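Local atomic coordinates of envelopment polyprotein (Bovine Schmallenberg virus BH80/Germany/2011, PDB entry 7A56), a protein that probably merges the viral envelope with a host membrane during entry, its Gc part acting as a class II fusion glycoprotein. Residues 37-42 and 209-214; 44-49 and 105-110; 50-55 and 101-106; 398-403 and 424-429; 411-416 and 420-425. One frame throughout, in Å; residues are numbered along the deposited sequence.

Interactions 2 and 3 lie inside the chain loop closed by interaction 1; interactions 4 and 5 follow in the C-terminal module. Interactions 1 and 2, centres about 10 Å apart, meet where strands 44-46 and 209-214 pair antiparallel, with Leu46 N 2.8 Å from Ser210 O. Interactions 2 and 3, centres also about 10 Å apart, share Tyr105 and Val106 on strand 98-134. Interaction 3 is centred about 17 Å from interaction 4, and Gln55 NE2 packs 3.6 Å from Cys427 SG. Interactions 4 and 5, centres about 14 Å apart, share Val424 and Ser425. The phosphate sits at the Lys398 end of interaction 4. A sodium ion lies about 8 Å from the side chain of Pro54.

Interaction 1 of 5, residues 37-42 and 209-214; sequences DLTMHY and ESFCST
Thr39 sets a hydroxyl, not a methyl, against the aromatic ring of Phe211. Its OG1 lies 3.5 Å from Phe211 CE1. The approach is oblique to the ring. Thr39 is in the last turn of helix 23-40, which ends in a Schellman motif. Tyr42, with positive phi, is the C' residue of that motif. Phe43 N bonds to Leu38 O, and Tyr42 N bonds to Thr39 O. The contact thus lays the C-terminal end of a helix on a beta strand, 209-214, which runs between strands 44-46 and 197-206.

The polar side of Thr39 is satisfied within the helix. OG1 sits beside the backbone N (chi1 -62°), where it is hydrogen-bonded to Ala35 O and also touches Phe211. Leu38 supplies the apolar part. Its CD1 packs 3.7 Å from Phe211 CB and 3.8 Å from Phe211 CG. The two side chains cross at about a right angle. Both residues are buried; Leu38 also touches Ile204, and Phe211 touches Met206 and Pro45.

The helix end is also closed from within. His41 ND1 donates to Asp37 O at 2.7 Å, with the oxygen in the imidazole plane. Asp37 makes a salt bridge to Arg225. Beyond the Schellman turn, one water links the two segments. It donates to Tyr42 O at 2.8 Å and, weakly, to Ser213 OG at 3.3 Å.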
# COMPACT_ATOMS: atom_id res chain seq x y z
N ASP A 37 -35.94 -16.15 14.63
CA ASP A 37 -35.44 -16.21 13.25
C ASP A 37 -33.93 -16.07 13.21
O ASP A 37 -33.20 -16.85 12.56
CB ASP A 37 -36.12 -15.06 12.49
CG ASP A 37 -35.98 -15.12 10.98
OD1 ASP A 37 -35.32 -16.03 10.41
OD2 ASP A 37 -36.52 -14.19 10.33
N LEU A 38 -33.42 -15.06 13.91
CA LEU A 38 -31.97 -14.81 13.92
C LEU A 38 -31.22 -15.96 14.56
O LEU A 38 -30.23 -16.47 14.02
CB LEU A 38 -31.71 -13.49 14.63
CG LEU A 38 -32.19 -12.21 13.89
CD1 LEU A 38 -31.84 -10.99 14.71
CD2 LEU A 38 -31.53 -12.03 12.53
N THR A 39 -31.71 -16.42 15.70
CA THR A 39 -31.04 -17.52 16.39
C THR A 39 -31.05 -18.80 15.56
O THR A 39 -30.10 -19.57 15.59
CB THR A 39 -31.74 -17.78 17.73
OG1 THR A 39 -31.64 -16.61 18.55
CG2 THR A 39 -31.11 -18.96 18.44
N MET A 40 -32.16 -19.07 14.87
CA MET A 40 -32.25 -20.26 14.03
C MET A 40 -31.35 -20.17 12.83
O MET A 40 -30.97 -21.20 12.26
CB MET A 40 -33.73 -20.48 13.57
CG MET A 40 -34.69 -20.99 14.63
SD MET A 40 -34.60 -22.77 15.00
CE MET A 40 -33.37 -22.81 16.31
N HIS A 41 -30.95 -18.95 12.45
CA HIS A 41 -30.04 -18.77 11.35
C HIS A 41 -28.63 -18.41 11.84
O HIS A 41 -27.90 -17.68 11.18
CB HIS A 41 -30.59 -17.73 10.37
CG HIS A 41 -31.82 -18.21 9.66
ND1 HIS A 41 -33.09 -17.98 10.13
CD2 HIS A 41 -31.97 -18.93 8.52
CE1 HIS A 41 -33.98 -18.52 9.31
NE2 HIS A 41 -33.32 -19.12 8.33
N TYR A 42 -28.26 -18.95 13.00
CA TYR A 42 -26.90 -19.00 13.54
C TYR A 42 -26.35 -17.65 13.99
O TYR A 42 -25.14 -17.53 14.17
CB TYR A 42 -25.92 -19.68 12.54
CG TYR A 42 -26.29 -21.14 12.29
CD1 TYR A 42 -25.81 -22.15 13.12
CD2 TYR A 42 -27.15 -21.50 11.23
CE1 TYR A 42 -26.18 -23.50 12.92
CE2 TYR A 42 -27.51 -22.83 11.01
CZ TYR A 42 -27.02 -23.83 11.85
OH TYR A 42 -27.36 -25.15 11.64
N GLU A 209 -31.36 -7.02 23.91
CA GLU A 209 -30.74 -8.23 23.37
C GLU A 209 -30.11 -7.92 22.02
O GLU A 209 -30.69 -7.20 21.20
CB GLU A 209 -31.75 -9.38 23.25
CG GLU A 209 -31.05 -10.77 23.18
CD GLU A 209 -31.97 -11.95 23.58
OE1 GLU A 209 -33.22 -11.75 23.57
OE2 GLU A 209 -31.42 -13.07 23.89
N SER A 210 -28.92 -8.46 21.79
CA SER A 210 -28.28 -8.33 20.49
C SER A 210 -28.03 -9.71 19.87
O SER A 210 -27.91 -10.71 20.58
CB SER A 210 -26.94 -7.53 20.60
OG SER A 210 -27.17 -6.12 20.59
N PHE A 211 -28.02 -9.75 18.54
CA PHE A 211 -27.78 -10.98 17.78
C PHE A 211 -26.68 -10.73 16.77
O PHE A 211 -26.84 -9.92 15.85
CB PHE A 211 -29.09 -11.43 17.10
CG PHE A 211 -30.17 -11.74 18.09
CD1 PHE A 211 -30.25 -13.01 18.68
CD2 PHE A 211 -31.06 -10.76 18.51
CE1 PHE A 211 -31.21 -13.28 19.63
CE2 PHE A 211 -32.05 -11.03 19.44
CZ PHE A 211 -32.12 -12.29 20.02
N CYS A 212 -25.55 -11.42 16.94
CA CYS A 212 -24.33 -11.00 16.27
C CYS A 212 -23.73 -12.12 15.44
O CYS A 212 -23.93 -13.29 15.72
CB CYS A 212 -23.26 -10.56 17.29
SG CYS A 212 -23.85 -9.24 18.34
N SER A 213 -22.97 -11.74 14.43
CA SER A 213 -22.23 -12.74 13.66
C SER A 213 -21.07 -12.08 12.94
O SER A 213 -21.16 -10.91 12.51
CB SER A 213 -23.18 -13.41 12.63
OG SER A 213 -22.44 -14.31 11.83
N THR A 214 -19.97 -12.84 12.77
CA THR A 214 -18.94 -12.34 11.87
C THR A 214 -19.54 -12.38 10.47
O THR A 214 -20.47 -13.14 10.21
CB THR A 214 -17.63 -13.19 11.96
OG1 THR A 214 -17.95 -14.56 11.84
CG2 THR A 214 -17.02 -13.05 13.30
O HOH W 1 -22.45 -16.99 13.76

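Interaction 2 of 5, residues 44-49 and 105-110; sequences KPLKNL and YVRRVI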
# COMPACT_ATOMS: atom_id res chain seq x y z
N LYS A 44 -25.54 -15.20 17.03
CA LYS A 44 -25.25 -15.50 18.43
C LYS A 44 -25.94 -14.47 19.34
O LYS A 44 -25.72 -13.27 19.16
CB LYS A 44 -23.74 -15.40 18.63
CG LYS A 44 -23.02 -16.48 17.85
CD LYS A 44 -21.53 -16.29 17.82
CE LYS A 44 -20.84 -17.58 17.43
NZ LYS A 44 -19.54 -17.74 18.16
N PRO A 45 -26.68 -14.88 20.38
CA PRO A 45 -27.31 -13.87 21.27
C PRO A 45 -26.32 -13.32 22.29
O PRO A 45 -25.59 -14.08 22.96
CB PRO A 45 -28.45 -14.65 21.96
CG PRO A 45 -28.43 -16.00 21.40
CD PRO A 45 -27.09 -16.24 20.78
N LEU A 46 -26.22 -11.99 22.35
CA LEU A 46 -25.36 -11.29 23.33
C LEU A 46 -26.25 -10.50 24.30
O LEU A 46 -27.28 -9.92 23.90
CB LEU A 46 -24.33 -10.35 22.67
CG LEU A 46 -22.99 -10.98 22.24
CD1 LEU A 46 -23.32 -12.02 21.20
CD2 LEU A 46 -22.13 -9.90 21.61
N LYS A 47 -25.86 -10.50 25.57
CA LYS A 47 -26.71 -9.88 26.58
C LYS A 47 -25.85 -8.93 27.41
O LYS A 47 -24.62 -9.08 27.51
CB LYS A 47 -27.42 -10.96 27.47
CG LYS A 47 -28.79 -11.49 26.82
CD LYS A 47 -29.90 -11.78 27.84
CE LYS A 47 -31.31 -11.26 27.45
NZ LYS A 47 -32.08 -12.23 26.58
N ASN A 48 -26.51 -7.96 28.05
CA ASN A 48 -25.84 -7.03 28.97
C ASN A 48 -24.72 -6.25 28.27
O ASN A 48 -23.65 -6.02 28.86
CB ASN A 48 -25.29 -7.73 30.21
CG ASN A 48 -25.20 -6.79 31.38
OD1 ASN A 48 -26.06 -5.92 31.52
ND2 ASN A 48 -24.16 -6.93 32.20
N LEU A 49 -24.96 -5.86 27.02
CA LEU A 49 -23.98 -5.03 26.34
C LEU A 49 -24.07 -3.57 26.82
O LEU A 49 -25.10 -3.15 27.32
CB LEU A 49 -24.17 -5.11 24.84
CG LEU A 49 -23.83 -6.43 24.14
CD1 LEU A 49 -23.99 -6.35 22.60
CD2 LEU A 49 -22.39 -6.88 24.45
N TYR A 105 -25.70 -2.74 14.05
CA TYR A 105 -24.58 -2.28 14.89
C TYR A 105 -23.31 -2.98 14.40
O TYR A 105 -23.26 -4.22 14.40
CB TYR A 105 -24.91 -2.55 16.37
CG TYR A 105 -23.72 -2.59 17.33
CD1 TYR A 105 -22.68 -1.69 17.23
CD2 TYR A 105 -23.69 -3.51 18.36
CE1 TYR A 105 -21.57 -1.74 18.13
CE2 TYR A 105 -22.62 -3.58 19.26
CZ TYR A 105 -21.58 -2.69 19.14
OH TYR A 105 -20.58 -2.79 20.04
N VAL A 106 -22.30 -2.21 13.99
CA VAL A 106 -21.01 -2.80 13.52
C VAL A 106 -20.15 -2.99 14.76
O VAL A 106 -19.47 -2.09 15.26
CB VAL A 106 -20.36 -1.95 12.44
CG1 VAL A 106 -19.07 -2.65 11.85
CG2 VAL A 106 -21.35 -1.65 11.32
N ARG A 107 -20.21 -4.19 15.33
CA ARG A 107 -19.64 -4.38 16.65
C ARG A 107 -18.12 -4.43 16.62
O ARG A 107 -17.48 -3.97 17.55
CB ARG A 107 -20.19 -5.64 17.30
CG ARG A 107 -19.60 -5.85 18.72
CD ARG A 107 -20.42 -6.75 19.57
NE ARG A 107 -19.66 -7.15 20.75
CZ ARG A 107 -19.53 -6.45 21.88
NH1 ARG A 107 -20.13 -5.25 22.04
NH2 ARG A 107 -18.78 -6.99 22.86
N ARG A 108 -17.53 -4.98 15.57
CA ARG A 108 -16.06 -5.00 15.52
C ARG A 108 -15.59 -4.84 14.08
O ARG A 108 -16.16 -5.44 13.16
CB ARG A 108 -15.52 -6.28 16.16
CG ARG A 108 -13.96 -6.41 16.05
CD ARG A 108 -13.52 -7.70 16.81
NE ARG A 108 -13.96 -8.90 16.07
CZ ARG A 108 -14.88 -9.76 16.48
NH1 ARG A 108 -15.47 -9.59 17.66
NH2 ARG A 108 -15.20 -10.81 15.72
N VAL A 109 -14.59 -3.98 13.88
CA VAL A 109 -13.86 -3.93 12.62
C VAL A 109 -12.39 -3.80 13.01
O VAL A 109 -12.00 -2.83 13.66
CB VAL A 109 -14.22 -2.73 11.74
CG1 VAL A 109 -13.29 -2.74 10.55
CG2 VAL A 109 -15.73 -2.78 11.25
N ILE A 110 -11.58 -4.77 12.59
CA ILE A 110 -10.10 -4.62 12.73
C ILE A 110 -9.43 -5.33 11.56
O ILE A 110 -10.01 -6.23 10.94
CB ILE A 110 -9.54 -5.22 14.01
CG1 ILE A 110 -9.83 -6.70 14.02
CG2 ILE A 110 -10.09 -4.55 15.25
CD1 ILE A 110 -8.86 -7.43 14.86
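Leu49 and Leu46 pack against the polar end of Arg107. Leu49 CD2 lies over one face of the guanidinium, 3.5 Å above its plane and offset toward the rim. Its nearest atom there is Arg107 NH1, at 3.7 Å. Leu46 CD2 comes in obliquely, 3.8 Å from Arg107 NE and 4.1 Å from Arg107 CD. No hydrogen bond joins the two segments.

Arg107 gets there by stretching out. CG is anti to the backbone N (chi1 -180°), and the chain stays extended from CG to NE. Arg107 NH1 also makes a weak hydrogen bond of 3.2 Å to Tyr105 OH.

The backbone at this point forms a classic beta bulge. Arg107 and Arg108 both face Glu201 of strand 197-206. Arg108 NH1 makes a salt bridge to Glu201 OE1, and Arg108 NH2 makes one to Asp199. Arg107 NE makes a long, weak ion pair with Glu201 OE1. The extra residue of the bulge lies in the long strand 98-134.

The leucines are placed by strand 209-214, which pairs with strand 44-46. Leu46 pairs through its backbone with Ser210, and its side chain touches Cys212. Leu49, in the following loop, rests on Ser210. Lys47 makes a salt bridge to Glu209 of strand 209-214.

Interaction 3 of 5, residues 50-55 and 101-106; sequences PAIIPQ and SIIIYV
Ile52 branches at CB so that each arm meets strand 98-134. CG2 is anti to the backbone N and meets two partners. It is 4.0 Å from Ile103 CG2. It also makes a CH-pi contact over one face of the Tyr105 ring, 4.3 Å from the centroid and 21° off the normal. The other arm starts at CG1, 4.1 Å from Tyr105 CE2. It ends at CD1, which packs closely at 3.5 Å from the same CE2. Ile52 and Tyr105 cross at about a right angle.

The irregular segment 50-55 lies between this strand and the C-terminal module, probably domain III of the class II fold. On the module side, Ile53 N bonds to Thr383 OG1, and Gln55 OE1 accepts from Ser386 N. On the strand side the packing continues past Ile52. Ile103 CD1 lies 3.6 Å from Ile52 O, while Pro54 CD touches Ile103 CD1 at 3.8 Å. Ser86 of strand 86-92 touches Ile52, Pro54, Ile103 and Tyr105. Tyr350 of strand 346-350 touches Pro54 and Ile103.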
# COMPACT_ATOMS: atom_id res chain seq x y z
N PRO A 50 -23.00 -2.79 26.71
CA PRO A 50 -23.09 -1.34 26.94
C PRO A 50 -24.13 -0.67 26.04
O PRO A 50 -24.60 -1.24 25.04
CB PRO A 50 -21.70 -0.82 26.59
CG PRO A 50 -20.81 -2.00 26.61
CD PRO A 50 -21.65 -3.18 26.25
N ALA A 51 -24.43 0.59 26.39
CA ALA A 51 -25.40 1.40 25.64
C ALA A 51 -24.99 1.51 24.18
O ALA A 51 -23.80 1.67 23.87
CB ALA A 51 -25.52 2.81 26.25
N ILE A 52 -25.96 1.35 23.28
CA ILE A 52 -25.72 1.45 21.84
C ILE A 52 -26.84 2.34 21.32
O ILE A 52 -28.00 1.91 21.22
CB ILE A 52 -25.70 0.08 21.13
CG1 ILE A 52 -24.56 -0.84 21.66
CG2 ILE A 52 -25.57 0.21 19.59
CD1 ILE A 52 -24.99 -2.31 21.57
N ILE A 53 -26.50 3.59 21.04
CA ILE A 53 -27.43 4.63 20.59
C ILE A 53 -26.94 5.10 19.21
O ILE A 53 -25.84 5.68 19.11
CB ILE A 53 -27.49 5.79 21.59
CG1 ILE A 53 -27.91 5.27 22.99
CG2 ILE A 53 -28.53 6.84 21.08
CD1 ILE A 53 -27.83 6.30 24.07
N PRO A 54 -27.67 4.81 18.15
CA PRO A 54 -27.10 4.93 16.79
C PRO A 54 -26.81 6.37 16.35
O PRO A 54 -27.62 7.27 16.52
CB PRO A 54 -28.15 4.27 15.89
CG PRO A 54 -29.41 4.22 16.71
CD PRO A 54 -28.98 4.15 18.15
N GLN A 55 -25.62 6.56 15.77
CA GLN A 55 -25.20 7.87 15.27
C GLN A 55 -25.45 8.05 13.78
O GLN A 55 -25.36 9.18 13.29
CB GLN A 55 -23.66 8.05 15.47
CG GLN A 55 -23.25 8.23 16.93
CD GLN A 55 -21.78 7.97 17.08
OE1 GLN A 55 -21.34 6.83 16.91
NE2 GLN A 55 -20.99 9.02 17.34
N SER A 101 -37.68 -0.48 17.94
CA SER A 101 -36.55 -0.13 17.10
C SER A 101 -35.64 -1.34 16.89
O SER A 101 -35.54 -2.23 17.75
CB SER A 101 -35.76 1.03 17.70
OG SER A 101 -34.99 0.53 18.76
N ILE A 102 -35.06 -1.40 15.69
CA ILE A 102 -34.00 -2.34 15.33
C ILE A 102 -32.79 -1.50 15.01
O ILE A 102 -32.87 -0.58 14.19
CB ILE A 102 -34.40 -3.21 14.12
CG1 ILE A 102 -35.65 -4.07 14.44
CG2 ILE A 102 -33.27 -4.08 13.65
CD1 ILE A 102 -36.15 -4.91 13.26
N ILE A 103 -31.66 -1.84 15.62
CA ILE A 103 -30.39 -1.13 15.40
C ILE A 103 -29.46 -2.08 14.65
O ILE A 103 -29.35 -3.26 15.01
CB ILE A 103 -29.81 -0.67 16.74
CG1 ILE A 103 -30.68 0.48 17.31
CG2 ILE A 103 -28.31 -0.23 16.66
CD1 ILE A 103 -30.43 0.70 18.83
N ILE A 104 -28.87 -1.60 13.56
CA ILE A 104 -27.82 -2.34 12.87
C ILE A 104 -26.46 -1.85 13.40
O ILE A 104 -26.11 -0.67 13.24
CB ILE A 104 -27.90 -2.16 11.34
CG1 ILE A 104 -29.32 -2.44 10.80
CG2 ILE A 104 -26.75 -2.92 10.61
CD1 ILE A 104 -29.76 -3.91 11.03
N TYR A 105 -25.70 -2.74 14.05
CA TYR A 105 -24.58 -2.28 14.89
C TYR A 105 -23.31 -2.98 14.40
O TYR A 105 -23.26 -4.22 14.40
CB TYR A 105 -24.91 -2.55 16.37
CG TYR A 105 -23.72 -2.59 17.33
CD1 TYR A 105 -22.68 -1.69 17.23
CD2 TYR A 105 -23.69 -3.51 18.36
CE1 TYR A 105 -21.57 -1.74 18.13
CE2 TYR A 105 -22.62 -3.58 19.26
CZ TYR A 105 -21.58 -2.69 19.14
OH TYR A 105 -20.58 -2.79 20.04
N VAL A 106 -22.30 -2.21 13.99
CA VAL A 106 -21.01 -2.80 13.52
C VAL A 106 -20.15 -2.99 14.76
O VAL A 106 -19.47 -2.09 15.26
CB VAL A 106 -20.36 -1.95 12.44
CG1 VAL A 106 -19.07 -2.65 11.85
CG2 VAL A 106 -21.35 -1.65 11.32

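Interaction 4 of 5, residues 398-403 and 424-429; sequences KIIAVD and VSVCSA. With PO4 (phosphate ion), chain J.
A small sheet of the C-terminal module holds this contact, in which Ile400 and Val402 of one strand meet Val426 of another. The two strands are not paired with each other. Strand 385-391 runs between them and hydrogen-bonds to both, so the side chains meet across it. Ile400 CG2 packs 3.7 Å from Val426 CG1, with the two side chains at about a right angle. Val402 CG1 adds a looser touch, 4.3 Å from the same Val426 CG1. That methyl group is anti to the backbone N (chi1 -179°), which turns it toward strand 399-402.

The module is a beta sandwich, as expected for domain III of a class II fusion protein. Val426 also packs on Leu379 and Ile358 of the facing sheet, and Val402 packs on Leu379 and Thr381. Val402 and Val426 are buried and face the interior between the sheets.

A type II' turn runs from Val426 to Ala429 and joins strands 422-426 and 429-433. Val426 N bonds to Ala429 O at 2.9 Å, and Ala429 N bonds to Val426 O at 2.9 Å. Cys427, with positive phi, is in this turn and forms a disulfide with Cys387 of the intervening strand.

At the other end, Lys398 curls through bends at chi2 and chi3. Its NZ donates a short 2.5 Å hydrogen bond to O3 of a phosphate, probably from the crystallisation liquor. Lys390 NZ and, from the second subunit, Gln197 NE2 also bind the phosphate. Gln197 OE1 of that subunit bonds to Lys398 NZ.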
# COMPACT_ATOMS: atom_id res chain seq x y z
N LYS A 398 -8.31 9.67 11.64
CA LYS A 398 -9.40 10.62 11.37
C LYS A 398 -10.66 10.32 12.18
O LYS A 398 -11.43 11.24 12.45
CB LYS A 398 -9.76 10.63 9.87
CG LYS A 398 -8.61 10.98 8.92
CD LYS A 398 -8.10 12.40 9.22
CE LYS A 398 -9.18 13.50 9.04
NZ LYS A 398 -8.60 14.90 9.29
N ILE A 399 -10.83 9.09 12.64
CA ILE A 399 -12.00 8.74 13.43
C ILE A 399 -11.50 7.86 14.55
O ILE A 399 -10.50 7.15 14.41
CB ILE A 399 -13.09 8.03 12.59
CG1 ILE A 399 -12.57 6.70 12.12
CG2 ILE A 399 -13.44 8.83 11.35
CD1 ILE A 399 -13.69 5.78 11.66
N ILE A 400 -12.18 7.93 15.69
CA ILE A 400 -11.81 7.17 16.88
C ILE A 400 -13.05 6.47 17.43
O ILE A 400 -14.13 7.07 17.54
CB ILE A 400 -11.14 8.07 17.94
CG1 ILE A 400 -10.43 7.24 19.03
CG2 ILE A 400 -12.17 9.09 18.49
CD1 ILE A 400 -9.59 8.10 20.01
N ALA A 401 -12.91 5.19 17.79
CA ALA A 401 -14.03 4.49 18.40
C ALA A 401 -14.11 4.86 19.87
O ALA A 401 -13.10 4.88 20.56
CB ALA A 401 -13.87 2.98 18.26
N VAL A 402 -15.32 5.16 20.35
CA VAL A 402 -15.54 5.50 21.75
C VAL A 402 -16.36 4.39 22.40
O VAL A 402 -17.18 3.71 21.74
CB VAL A 402 -16.21 6.88 21.94
CG1 VAL A 402 -15.33 7.99 21.29
CG2 VAL A 402 -17.64 6.93 21.38
N ASP A 403 -16.15 4.23 23.69
CA ASP A 403 -16.59 3.05 24.40
C ASP A 403 -16.86 3.46 25.84
O ASP A 403 -15.97 4.00 26.50
CB ASP A 403 -15.50 1.97 24.28
CG ASP A 403 -15.78 0.70 25.09
OD1 ASP A 403 -16.92 0.44 25.51
OD2 ASP A 403 -14.82 -0.08 25.30
N VAL A 424 -7.98 19.64 20.68
CA VAL A 424 -8.46 18.38 20.14
C VAL A 424 -9.97 18.34 20.31
O VAL A 424 -10.51 18.74 21.36
CB VAL A 424 -7.83 17.14 20.83
CG1 VAL A 424 -8.52 15.87 20.34
CG2 VAL A 424 -6.29 17.07 20.61
N SER A 425 -10.66 17.86 19.29
CA SER A 425 -12.10 17.65 19.37
C SER A 425 -12.39 16.20 19.04
O SER A 425 -11.72 15.60 18.18
CB SER A 425 -12.88 18.62 18.44
OG SER A 425 -12.86 18.23 17.08
N VAL A 426 -13.36 15.62 19.75
CA VAL A 426 -13.86 14.27 19.48
C VAL A 426 -15.39 14.33 19.44
O VAL A 426 -16.02 14.67 20.45
CB VAL A 426 -13.39 13.29 20.56
CG1 VAL A 426 -13.90 11.89 20.25
CG2 VAL A 426 -11.82 13.34 20.68
N CYS A 427 -15.99 13.98 18.31
CA CYS A 427 -17.43 14.24 18.08
C CYS A 427 -17.63 15.74 18.36
O CYS A 427 -16.87 16.58 17.86
CB CYS A 427 -18.29 13.28 18.92
SG CYS A 427 -18.72 11.63 18.17
N SER A 428 -18.59 16.14 19.17
CA SER A 428 -18.73 17.57 19.38
C SER A 428 -17.93 18.09 20.58
O SER A 428 -17.99 19.29 20.87
CB SER A 428 -20.22 17.93 19.50
OG SER A 428 -20.75 17.40 20.70
N ALA A 429 -17.14 17.25 21.26
CA ALA A 429 -16.43 17.70 22.45
C ALA A 429 -15.09 18.32 22.07
O ALA A 429 -14.44 17.90 21.12
CB ALA A 429 -16.21 16.54 23.42
P PO4 J . -10.09 18.17 8.69
O1 PO4 J . -9.18 18.60 7.57
O2 PO4 J . -9.49 18.63 10.02
O3 PO4 J . -10.29 16.68 8.73
O4 PO4 J . -11.45 18.79 8.49

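Interaction 5 of 5, residues 411-416 and 420-425; sequences IKLNCP and ETVSVS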
# COMPACT_ATOMS: atom_id res chain seq x y z
N ILE A 411 -3.44 9.34 21.58
CA ILE A 411 -3.28 9.70 20.17
C ILE A 411 -1.91 10.33 19.98
O ILE A 411 -1.31 10.86 20.92
CB ILE A 411 -4.34 10.69 19.66
CG1 ILE A 411 -4.23 12.05 20.35
CG2 ILE A 411 -5.74 10.08 19.73
CD1 ILE A 411 -5.40 12.96 20.00
N LYS A 412 -1.42 10.29 18.74
CA LYS A 412 -0.17 10.94 18.39
C LYS A 412 -0.47 12.09 17.43
O LYS A 412 -1.34 11.97 16.56
CB LYS A 412 0.81 9.93 17.77
CG LYS A 412 2.04 10.53 17.16
CD LYS A 412 2.99 9.45 16.66
CE LYS A 412 2.51 8.74 15.38
NZ LYS A 412 3.64 8.01 14.67
N LEU A 413 0.20 13.22 17.66
CA LEU A 413 0.01 14.45 16.89
C LEU A 413 1.32 14.93 16.30
O LEU A 413 2.41 14.70 16.85
CB LEU A 413 -0.58 15.57 17.75
CG LEU A 413 -1.92 15.27 18.43
CD1 LEU A 413 -2.30 16.47 19.28
CD2 LEU A 413 -3.02 14.89 17.43
N ASN A 414 1.22 15.60 15.19
CA ASN A 414 2.35 16.25 14.56
C ASN A 414 2.06 17.73 14.63
O ASN A 414 1.26 18.24 13.83
CB ASN A 414 2.53 15.76 13.12
CG ASN A 414 3.54 16.57 12.35
OD1 ASN A 414 3.19 17.33 11.42
ND2 ASN A 414 4.81 16.42 12.71
N CYS A 415 2.68 18.43 15.61
CA CYS A 415 2.45 19.85 15.86
C CYS A 415 3.64 20.68 15.40
O CYS A 415 4.80 20.30 15.62
CB CYS A 415 2.22 20.14 17.35
SG CYS A 415 0.85 19.33 18.15
N PRO A 416 3.38 21.83 14.78
CA PRO A 416 4.48 22.68 14.32
C PRO A 416 5.26 23.24 15.50
O PRO A 416 4.74 23.36 16.62
CB PRO A 416 3.77 23.79 13.54
CG PRO A 416 2.38 23.33 13.34
CD PRO A 416 2.07 22.40 14.47
N GLU A 420 1.72 26.45 20.94
CA GLU A 420 1.73 26.68 22.37
C GLU A 420 0.53 26.09 23.08
O GLU A 420 0.57 25.94 24.31
CB GLU A 420 1.82 28.18 22.69
CG GLU A 420 0.95 29.09 21.82
CD GLU A 420 1.47 30.53 21.78
OE1 GLU A 420 1.99 31.03 22.82
OE2 GLU A 420 1.38 31.16 20.70
N THR A 421 -0.53 25.76 22.36
CA THR A 421 -1.68 25.06 22.92
C THR A 421 -2.09 23.99 21.93
O THR A 421 -2.22 24.26 20.74
CB THR A 421 -2.86 26.01 23.19
OG1 THR A 421 -2.43 27.13 23.97
CG2 THR A 421 -3.96 25.27 23.93
N VAL A 422 -2.28 22.78 22.42
CA VAL A 422 -2.84 21.70 21.62
C VAL A 422 -4.34 21.68 21.86
O VAL A 422 -4.78 21.62 23.01
CB VAL A 422 -2.21 20.35 21.98
CG1 VAL A 422 -2.96 19.25 21.28
CG2 VAL A 422 -0.73 20.32 21.62
N SER A 423 -5.10 21.77 20.78
CA SER A 423 -6.56 21.62 20.78
C SER A 423 -6.95 20.30 20.13
O SER A 423 -6.34 19.89 19.14
CB SER A 423 -7.23 22.76 20.03
OG SER A 423 -8.60 22.81 20.36
N VAL A 424 -7.98 19.64 20.68
CA VAL A 424 -8.46 18.38 20.14
C VAL A 424 -9.97 18.34 20.31
O VAL A 424 -10.51 18.74 21.36
CB VAL A 424 -7.83 17.14 20.83
CG1 VAL A 424 -8.52 15.87 20.34
CG2 VAL A 424 -6.29 17.07 20.61
N SER A 425 -10.66 17.86 19.29
CA SER A 425 -12.10 17.65 19.37
C SER A 425 -12.39 16.20 19.04
O SER A 425 -11.72 15.60 18.18
CB SER A 425 -12.88 18.62 18.44
OG SER A 425 -12.86 18.23 17.08
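Leu413 holds CG anti to its carbonyl carbon (chi1 -58°), and Val422 holds CG1 anti to its backbone N (chi1 171°). These settings bring Leu413 CD1 and Val422 CG1 to 3.5 Å, tighter than usual van der Waals contact. The pair lies in the core of a beta sandwich. Strand 408-414 belongs to one sheet, and strand 422-426 belongs to the other. The axes of the two short segments pass 10.2 Å apart at closest, and their directions differ by 129°. No hydrogen bond joins the segments, and the two meet through side chains.

Leu413 CD1 also reaches the next inward-facing residue, lying 4.2 Å from Val424 CG2. Ile411 CD1 comes to the same methyl group, again at 4.2 Å. Val424 CG2 therefore has two delta methyls near it from the opposite strand. All five touching residues are buried. Ile411 and Leu413 also pack on Cys375 of strand 373-381, the neighbour of their own strand. Ile389 touches Ile411 from the sheet of Val424.

The two segments are separated by only three residues, so the chain passes quickly from one sheet to the other. Just before the connection, Cys415 is disulfide-bonded to Cys393. Asn392 holds the other segment: its OD1 accepts from Ser423 N, and its ND2 donates to Thr421 O. The disulfide sulfur also faces the core contact, since Cys415 SG packs 3.9 Å from Val422 CG2.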